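Local coordinates for protein ribonuclease H (Uncultured organism, PDB 3U3G) that probably cleaves the RNA strand of RNA/DNA hybrids, as a ribonuclease H of type 1, at residues Glu49-Ala52 with Leu53-Ala56; Ile81-Met85 with Gln86-Lys90; Val91-Pro94 with Thr95-Glu98; Phe100-Ile103 with Ala104-Met108. All coordinates share one frame; numbering follows the deposited sequence.

Contact 1: residues Glu49-Ala52 with Leu53-Ala56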
# COMPACT_ATOMS: atom_id res chain seq x y z
N GLU A 49 -3.98 3.07 -5.56
CA GLU A 49 -2.98 3.31 -4.52
C GLU A 49 -3.57 3.06 -3.13
O GLU A 49 -2.90 2.51 -2.25
CB GLU A 49 -2.44 4.74 -4.59
CG GLU A 49 -1.48 5.03 -5.75
CD GLU A 49 0.01 4.98 -5.36
OE1 GLU A 49 0.37 4.29 -4.37
OE2 GLU A 49 0.83 5.59 -6.07
N TYR A 50 -4.79 3.54 -2.91
CA TYR A 50 -5.43 3.36 -1.61
C TYR A 50 -5.80 1.90 -1.37
O TYR A 50 -5.59 1.38 -0.27
CB TYR A 50 -6.69 4.22 -1.50
CG TYR A 50 -6.47 5.64 -1.02
CD1 TYR A 50 -5.45 6.43 -1.52
CD2 TYR A 50 -7.34 6.22 -0.10
CE1 TYR A 50 -5.27 7.74 -1.08
CE2 TYR A 50 -7.20 7.54 0.28
CZ TYR A 50 -6.15 8.29 -0.19
OH TYR A 50 -5.97 9.58 0.28
N GLU A 51 -6.23 1.21 -2.42
CA GLU A 51 -6.53 -0.22 -2.29
C GLU A 51 -5.27 -1.01 -1.96
O GLU A 51 -5.34 -2.02 -1.26
CB GLU A 51 -7.18 -0.77 -3.56
CG GLU A 51 -8.60 -0.30 -3.85
CD GLU A 51 -9.66 -0.98 -2.99
OE1 GLU A 51 -9.33 -1.57 -1.92
OE2 GLU A 51 -10.85 -0.84 -3.35
N ALA A 52 -4.11 -0.60 -2.47
CA ALA A 52 -2.89 -1.31 -2.16
C ALA A 52 -2.53 -1.18 -0.69
O ALA A 52 -2.11 -2.15 -0.05
CB ALA A 52 -1.74 -0.80 -3.03
N LEU A 53 -2.77 0.00 -0.10
CA LEU A 53 -2.61 0.16 1.34
C LEU A 53 -3.59 -0.73 2.13
O LEU A 53 -3.20 -1.33 3.13
CB LEU A 53 -2.80 1.63 1.76
CG LEU A 53 -1.74 2.63 1.33
CD1 LEU A 53 -2.28 4.05 1.47
CD2 LEU A 53 -0.51 2.43 2.19
N ILE A 54 -4.86 -0.74 1.72
CA ILE A 54 -5.84 -1.61 2.38
C ILE A 54 -5.40 -3.08 2.33
O ILE A 54 -5.44 -3.78 3.34
CB ILE A 54 -7.22 -1.40 1.77
CG1 ILE A 54 -7.71 0.02 2.09
CG2 ILE A 54 -8.20 -2.45 2.28
CD1 ILE A 54 -8.95 0.42 1.35
N ARG A 55 -4.87 -3.51 1.19
CA ARG A 55 -4.36 -4.86 1.04
C ARG A 55 -3.13 -5.12 1.91
O ARG A 55 -3.06 -6.14 2.57
CB ARG A 55 -4.06 -5.18 -0.42
CG ARG A 55 -3.28 -6.47 -0.65
CD ARG A 55 -4.03 -7.74 -0.20
NE ARG A 55 -3.27 -8.96 -0.54
CZ ARG A 55 -3.35 -9.58 -1.71
NH1 ARG A 55 -2.54 -10.60 -1.97
NH2 ARG A 55 -4.25 -9.19 -2.61
N ALA A 56 -2.23 -4.14 1.99
CA ALA A 56 -1.09 -4.30 2.91
C ALA A 56 -1.52 -4.47 4.36
O ALA A 56 -0.98 -5.31 5.08
CB ALA A 56 -0.10 -3.15 2.76

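Contact 2: residues Ile81-Met85 with Gln86-Lys90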
# COMPACT_ATOMS: atom_id res chain seq x y z
N ILE A 81 0.23 11.17 -1.13
CA ILE A 81 -0.51 10.17 -0.37
C ILE A 81 0.09 9.97 1.02
O ILE A 81 -0.63 9.85 2.00
CB ILE A 81 -0.62 8.85 -1.14
CG1 ILE A 81 -1.47 9.06 -2.39
CG2 ILE A 81 -1.27 7.79 -0.24
CD1 ILE A 81 -1.48 7.88 -3.32
N VAL A 82 1.41 10.06 1.12
CA VAL A 82 2.04 10.02 2.44
C VAL A 82 1.57 11.16 3.34
O VAL A 82 1.15 10.93 4.48
CB VAL A 82 3.57 10.03 2.32
CG1 VAL A 82 4.21 10.23 3.69
CG2 VAL A 82 4.06 8.72 1.69
N ARG A 83 1.52 12.37 2.81
CA ARG A 83 1.08 13.50 3.61
C ARG A 83 -0.39 13.40 3.98
O ARG A 83 -0.80 13.86 5.04
CB ARG A 83 1.39 14.83 2.92
CG ARG A 83 2.87 15.08 2.61
CD ARG A 83 3.80 14.92 3.81
NE ARG A 83 5.19 14.90 3.32
CZ ARG A 83 6.13 14.04 3.69
NH1 ARG A 83 5.97 13.17 4.70
NH2 ARG A 83 7.28 14.03 3.03
N GLN A 84 -1.19 12.85 3.08
CA GLN A 84 -2.61 12.60 3.36
C GLN A 84 -2.74 11.59 4.50
O GLN A 84 -3.45 11.83 5.48
CB GLN A 84 -3.32 12.07 2.11
CG GLN A 84 -3.54 13.16 1.07
CD GLN A 84 -4.11 12.62 -0.24
OE1 GLN A 84 -3.99 11.42 -0.55
NE2 GLN A 84 -4.60 13.52 -1.06
N MET A 85 -2.00 10.49 4.39
CA MET A 85 -2.08 9.42 5.39
C MET A 85 -1.60 9.87 6.77
O MET A 85 -2.13 9.44 7.79
CB MET A 85 -1.30 8.19 4.92
CG MET A 85 -1.91 7.47 3.72
SD MET A 85 -3.55 6.82 4.06
CE MET A 85 -4.31 6.95 2.45
N GLN A 86 -0.64 10.79 6.79
CA GLN A 86 -0.13 11.36 8.04
C GLN A 86 -1.05 12.43 8.60
O GLN A 86 -0.84 12.89 9.72
CB GLN A 86 1.24 11.98 7.79
CG GLN A 86 2.30 10.95 7.51
CD GLN A 86 3.66 11.58 7.33
OE1 GLN A 86 3.81 12.60 6.65
NE2 GLN A 86 4.65 11.01 8.02
N GLY A 87 -2.02 12.87 7.81
CA GLY A 87 -2.90 13.94 8.25
C GLY A 87 -2.29 15.33 8.17
O GLY A 87 -2.88 16.28 8.66
N VAL A 88 -1.25 15.47 7.36
CA VAL A 88 -0.64 16.78 7.15
C VAL A 88 -1.50 17.63 6.21
O VAL A 88 -1.71 18.82 6.46
CB VAL A 88 0.79 16.65 6.58
CG1 VAL A 88 1.34 18.01 6.18
CG2 VAL A 88 1.72 16.01 7.62
N TYR A 89 -1.95 17.01 5.12
CA TYR A 89 -2.86 17.68 4.18
C TYR A 89 -4.17 16.89 4.06
O TYR A 89 -4.19 15.68 4.20
CB TYR A 89 -2.21 17.84 2.80
CG TYR A 89 -0.95 18.68 2.80
CD1 TYR A 89 -0.92 19.93 3.40
CD2 TYR A 89 0.21 18.21 2.21
CE1 TYR A 89 0.21 20.71 3.36
CE2 TYR A 89 1.37 18.98 2.19
CZ TYR A 89 1.36 20.21 2.80
OH TYR A 89 2.48 21.02 2.73
N LYS A 90 -5.27 17.61 3.91
CA LYS A 90 -6.58 17.00 3.79
C LYS A 90 -6.79 16.44 2.41
O LYS A 90 -6.31 16.97 1.42
CB LYS A 90 -7.68 18.01 4.13
CG LYS A 90 -7.49 18.68 5.48
CD LYS A 90 -8.78 19.32 5.98
CE LYS A 90 -8.79 19.43 7.50
NZ LYS A 90 -10.17 19.62 8.04
O HOH W 1 -5.46 13.70 5.58
O HOH W 2 -4.46 16.30 -0.33

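Contact 3: residues Val91-Pro94 with Thr95-Glu98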
# COMPACT_ATOMS: atom_id res chain seq x y z
N VAL A 91 -7.45 15.28 2.35
CA VAL A 91 -7.86 14.71 1.08
C VAL A 91 -9.03 15.53 0.51
O VAL A 91 -10.02 15.78 1.19
CB VAL A 91 -8.35 13.27 1.32
CG1 VAL A 91 -8.99 12.68 0.05
CG2 VAL A 91 -7.23 12.38 1.83
N LYS A 92 -8.93 15.90 -0.76
CA LYS A 92 -10.01 16.65 -1.41
C LYS A 92 -10.84 15.79 -2.33
O LYS A 92 -12.08 15.88 -2.33
CB LYS A 92 -9.47 17.87 -2.16
CG LYS A 92 -8.03 17.76 -2.62
CD LYS A 92 -7.10 18.52 -1.70
CE LYS A 92 -6.93 19.97 -2.15
NZ LYS A 92 -6.16 20.05 -3.42
N GLU A 93 -10.19 14.87 -3.05
CA GLU A 93 -10.90 14.07 -4.05
C GLU A 93 -12.05 13.33 -3.39
O GLU A 93 -11.83 12.46 -2.56
CB GLU A 93 -9.96 13.06 -4.70
CG GLU A 93 -8.95 13.66 -5.68
CD GLU A 93 -9.59 14.16 -6.97
OE1 GLU A 93 -10.76 13.82 -7.25
OE2 GLU A 93 -8.85 14.78 -7.77
N PRO A 94 -13.28 13.58 -3.86
CA PRO A 94 -14.43 12.93 -3.23
C PRO A 94 -14.35 11.40 -3.26
O PRO A 94 -14.77 10.75 -2.30
CB PRO A 94 -15.61 13.44 -4.06
CG PRO A 94 -15.18 14.77 -4.51
CD PRO A 94 -13.70 14.64 -4.79
N THR A 95 -13.75 10.83 -4.31
CA THR A 95 -13.74 9.38 -4.48
C THR A 95 -12.79 8.66 -3.52
O THR A 95 -12.75 7.43 -3.49
CB THR A 95 -13.42 8.97 -5.95
OG1 THR A 95 -12.17 9.56 -6.36
CG2 THR A 95 -14.52 9.43 -6.89
N LEU A 96 -12.01 9.43 -2.76
CA LEU A 96 -11.03 8.85 -1.84
C LEU A 96 -11.45 8.91 -0.37
O LEU A 96 -10.78 8.35 0.50
CB LEU A 96 -9.68 9.53 -2.03
CG LEU A 96 -8.96 9.31 -3.36
CD1 LEU A 96 -7.67 10.10 -3.41
CD2 LEU A 96 -8.70 7.82 -3.57
N LYS A 97 -12.47 9.70 -0.07
CA LYS A 97 -12.77 10.07 1.32
C LYS A 97 -13.26 8.89 2.15
O LYS A 97 -12.80 8.67 3.28
CB LYS A 97 -13.75 11.25 1.37
CG LYS A 97 -13.10 12.57 0.94
CD LYS A 97 -13.76 13.78 1.59
CE LYS A 97 -13.21 15.07 0.99
NZ LYS A 97 -14.06 16.24 1.33
N GLU A 98 -14.02 7.99 1.53
CA GLU A 98 -14.48 6.84 2.27
C GLU A 98 -13.36 5.84 2.54
O GLU A 98 -13.17 5.41 3.69
CB GLU A 98 -15.72 6.20 1.62
CG GLU A 98 -17.02 6.77 2.19
CD GLU A 98 -18.24 6.49 1.33
OE1 GLU A 98 -19.13 7.37 1.26
OE2 GLU A 98 -18.40 5.32 0.92
O HOH W 3 -12.78 12.31 -6.83
O HOH W 4 -15.47 8.48 -1.06

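Contact 4: residues Phe100-Ile103 with Ala104-Met108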
# COMPACT_ATOMS: atom_id res chain seq x y z
N PHE A 100 -10.21 6.64 2.72
CA PHE A 100 -9.31 7.28 3.65
C PHE A 100 -9.72 7.00 5.09
O PHE A 100 -8.90 6.66 5.95
CB PHE A 100 -9.28 8.79 3.41
CG PHE A 100 -8.30 9.52 4.27
CD1 PHE A 100 -6.95 9.53 3.94
CD2 PHE A 100 -8.67 9.94 5.54
CE1 PHE A 100 -6.02 10.08 4.80
CE2 PHE A 100 -7.73 10.49 6.40
CZ PHE A 100 -6.40 10.56 6.02
N ALA A 101 -11.01 7.19 5.37
CA ALA A 101 -11.54 6.94 6.72
C ALA A 101 -11.41 5.48 7.13
O ALA A 101 -11.04 5.16 8.26
CB ALA A 101 -13.01 7.38 6.79
N LYS A 102 -11.62 4.60 6.16
CA LYS A 102 -11.51 3.16 6.41
C LYS A 102 -10.07 2.77 6.77
O LYS A 102 -9.84 2.13 7.80
CB LYS A 102 -11.96 2.41 5.15
CG LYS A 102 -11.73 0.91 5.20
CD LYS A 102 -12.34 0.23 3.99
CE LYS A 102 -11.88 -1.23 3.90
NZ LYS A 102 -12.53 -1.94 2.76
N ILE A 103 -9.11 3.29 6.00
CA ILE A 103 -7.70 3.05 6.28
C ILE A 103 -7.30 3.59 7.64
O ILE A 103 -6.63 2.93 8.42
CB ILE A 103 -6.80 3.69 5.20
CG1 ILE A 103 -6.94 2.91 3.89
CG2 ILE A 103 -5.35 3.76 5.66
CD1 ILE A 103 -6.47 3.67 2.66
N ALA A 104 -7.74 4.81 7.94
CA ALA A 104 -7.38 5.41 9.22
C ALA A 104 -7.87 4.57 10.39
O ALA A 104 -7.16 4.36 11.36
CB ALA A 104 -7.92 6.83 9.30
N HIS A 105 -9.08 4.03 10.27
CA HIS A 105 -9.62 3.23 11.35
C HIS A 105 -8.91 1.88 11.46
O HIS A 105 -8.55 1.43 12.56
CB HIS A 105 -11.12 3.04 11.15
CG HIS A 105 -11.78 2.31 12.28
ND1 HIS A 105 -12.25 2.94 13.41
CD2 HIS A 105 -11.87 0.99 12.53
CE1 HIS A 105 -12.69 2.04 14.27
NE2 HIS A 105 -12.38 0.84 13.80
N ILE A 106 -8.66 1.24 10.33
CA ILE A 106 -7.93 -0.03 10.34
C ILE A 106 -6.54 0.14 10.94
O ILE A 106 -6.10 -0.69 11.72
CB ILE A 106 -7.82 -0.59 8.93
CG1 ILE A 106 -9.21 -1.01 8.42
CG2 ILE A 106 -6.89 -1.80 8.90
CD1 ILE A 106 -9.24 -1.31 6.93
N LYS A 107 -5.82 1.17 10.51
CA LYS A 107 -4.47 1.36 11.01
C LYS A 107 -4.45 1.60 12.51
O LYS A 107 -3.69 0.96 13.24
CB LYS A 107 -3.77 2.51 10.27
CG LYS A 107 -2.35 2.74 10.72
CD LYS A 107 -1.99 4.21 10.68
CE LYS A 107 -1.90 4.78 12.08
NZ LYS A 107 -1.44 3.73 13.03
N MET A 108 -5.37 2.42 13.00
CA MET A 108 -5.50 2.62 14.44
C MET A 108 -5.81 1.33 15.20
O MET A 108 -5.31 1.12 16.31
CB MET A 108 -6.55 3.69 14.75
CG MET A 108 -6.74 3.95 16.23
SD MET A 108 -5.44 4.99 16.94
CE MET A 108 -5.88 6.60 16.27

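Contact 1: residues Glu49-Ala52 with Leu53-Ala56
E49-A52 and L53-A56 are successive turns of helix 45-60, so this is a local contact along one helix, buried near the centre of the chain. Backbone bonds from residue i+4 to residue i carry it. I54 N donates to Y50 O at 3.0 Å. R55 N to E51 O and A56 N to A52 O are ordinary helical bonds as well. L53 N to E49 O is a weak bond of 3.3 Å. The side chains add one oblique crossing on the outer face, where E51 and I54 meet. The E51 chain bends at chi2 (-76°), and this brings OE1 to 3.8 Å from I54 CD1. The other carboxylate oxygen, OE2, forms a salt bridge with K99. I54 CG1 lies beside its backbone N (chi1 -67°) and rests 3.5 Å from Y50 O. In the RNase H fold this helix packs against the central mixed sheet. A52 and A56 meet strands 3-12 and 17-26, and their small side chains let the helix lie close. L53 reaches T8 on one strand and M85 on helix 79-85. R55 points its chain away from the first turn, and its NE pairs with D59 one turn further along.

Contact 2: residues Ile81-Met85 with Gln86-Lys90
R83 O is gripped by two backbone donors from the loop that follows helix 79-85. V88 N donates to R83 O at 2.9 Å, and Y89 N adds a weak bond of 3.4 Å to the same R83 O. The V88 bond belongs to a Schellman motif, in which G87 has positive phi (78°) and turns the chain out of the helix. The second bond of the motif runs from G87 N to Q84 O at 2.9 Å, from well above the carbonyl plane and not on a lone pair. The weak Y89 bond is an addition to these two. Q86 N still makes a helical bond to V82 O. A water donates to Q84 O and to Y89 O, so it links the last turn to the loop.

Side chains hold the same corner. The R83 chain bends at chi2 (-52°), which lays its guanidinium alongside Q86, and R83 NH1 donates to Q86 OE1 at 3.0 Å. The acceptor lies in the guanidinium plane, while the amide plane is turned 34° from it. E79 takes NH2 of the same group in a salt bridge. With an alanine here, Q86 OE1 and E79 would probably lose this charged partner. R83 CB meets Y89 CD2 obliquely at 3.6 Å. V88 CG1 sits over the centre of one face of that ring. Q84 OE1 accepts from Y50 on helix 45-60, and its NE2 donates to a second water. That water in turn donates to K90 O, 2.6 Å away.

Contact 3: residues Val91-Pro94 with Thr95-Glu98
The N-terminal end of helix 94-110 is built here, where the loop before it runs into the start of the helix. E93 O accepts from L96 N at 3.0 Å. The N-H points nearly straight at the oxygen (164°), but the donor stands 47° above the carbonyl plane and is not on a lone pair. E93-L96 is a type I beta turn. K97 N makes a longer, weak bond to P94 O. P94, a proline, has no N-H to give. The T95 N-H is taken by a water. The same water donates to E93 OE1 at 2.6 Å, so it bridges side chain and backbone. The E93 chain reaches it by bending at chi2 (-70°). A second water donates to P94 O and accepts from E98 N, and so bridges a pair four residues apart.

The apolar part of the contact lies on the inner side. V91 and L96 cross at about a right angle, and V91 CG1 touches L96 CB at 3.8 Å. E93 CB lies 4.0 Å from L96 CD1, so the leucine has a methylene of the loop alongside it. On the outer side K97 runs back over the loop with an extended chain. Its CE comes within 3.3 Å of V91 O and 3.6 Å of K92 O, carbon against carbonyl oxygen.

The contact is mostly at the surface, but its inner side faces helix 45-60. L96 packs on N46, V47 and Y50 there, and V91 also meets Y50.

Contact 4: residues Phe100-Ile103 with Ala104-Met108
K102 and I106, one turn apart on helix 94-110, lie side by side and point the same way. K102 CG is 3.8 Å from I106 CD1, and CE of the same lysine stays close to that methyl. The lysine can do this because it is fully extended, with CG anti to its own backbone N (chi1 173°). The methylenes thus lie along the isoleucine, while the ammonium group is carried past it. I106 CG1 rests 3.3 Å from K102 O, over the turn below.

The backbone sets this spacing. I106 N donates to K102 O at 2.9 Å and K107 N to I103 O at 2.8 Å, both nearly straight at 169°. A104 N to F100 O and H105 N to A101 O complete the run, each 3.0 Å long. It is regular alpha helix, with the small A101 and A104 on the exposed side. The K107 chain leads away from the preceding turn, and its NZ bonds to V111 O, with a weaker bond to P112 O.

Further out, the inner face of the helix is fixed by its neighbours. I103 is buried between Y50 and I54 of helix 45-60 and M85 of helix 79-85. F100 packs on Y50, M85 and V91, and I106 meets L57.

This part of the helix is therefore amphipathic. Apolar side chains face the neighbouring helices, and the aliphatic part of K102 extends that apolar surface while its charge stays at the outer end.

In the fold
From the N terminus, contact 1 comes first, on helix 45-60. Contact 2 closes the end of helix 79-85 and the turn after it. Contact 3 joins the rest of that loop to helix 94-110, and contact 4 continues along the same helix. All four are local and in series, so none nests in or crosses another. They meet in space around Y50. Its hydroxyl reaches Q84 of contact 2, and its side chain also touches V91 of contact 3 and F100 of contact 4. M85 and I103 pack together as well. Helices 45-60 and 79-85 pack on strands of the mixed sheet, and helix 94-110 packs on those two helices.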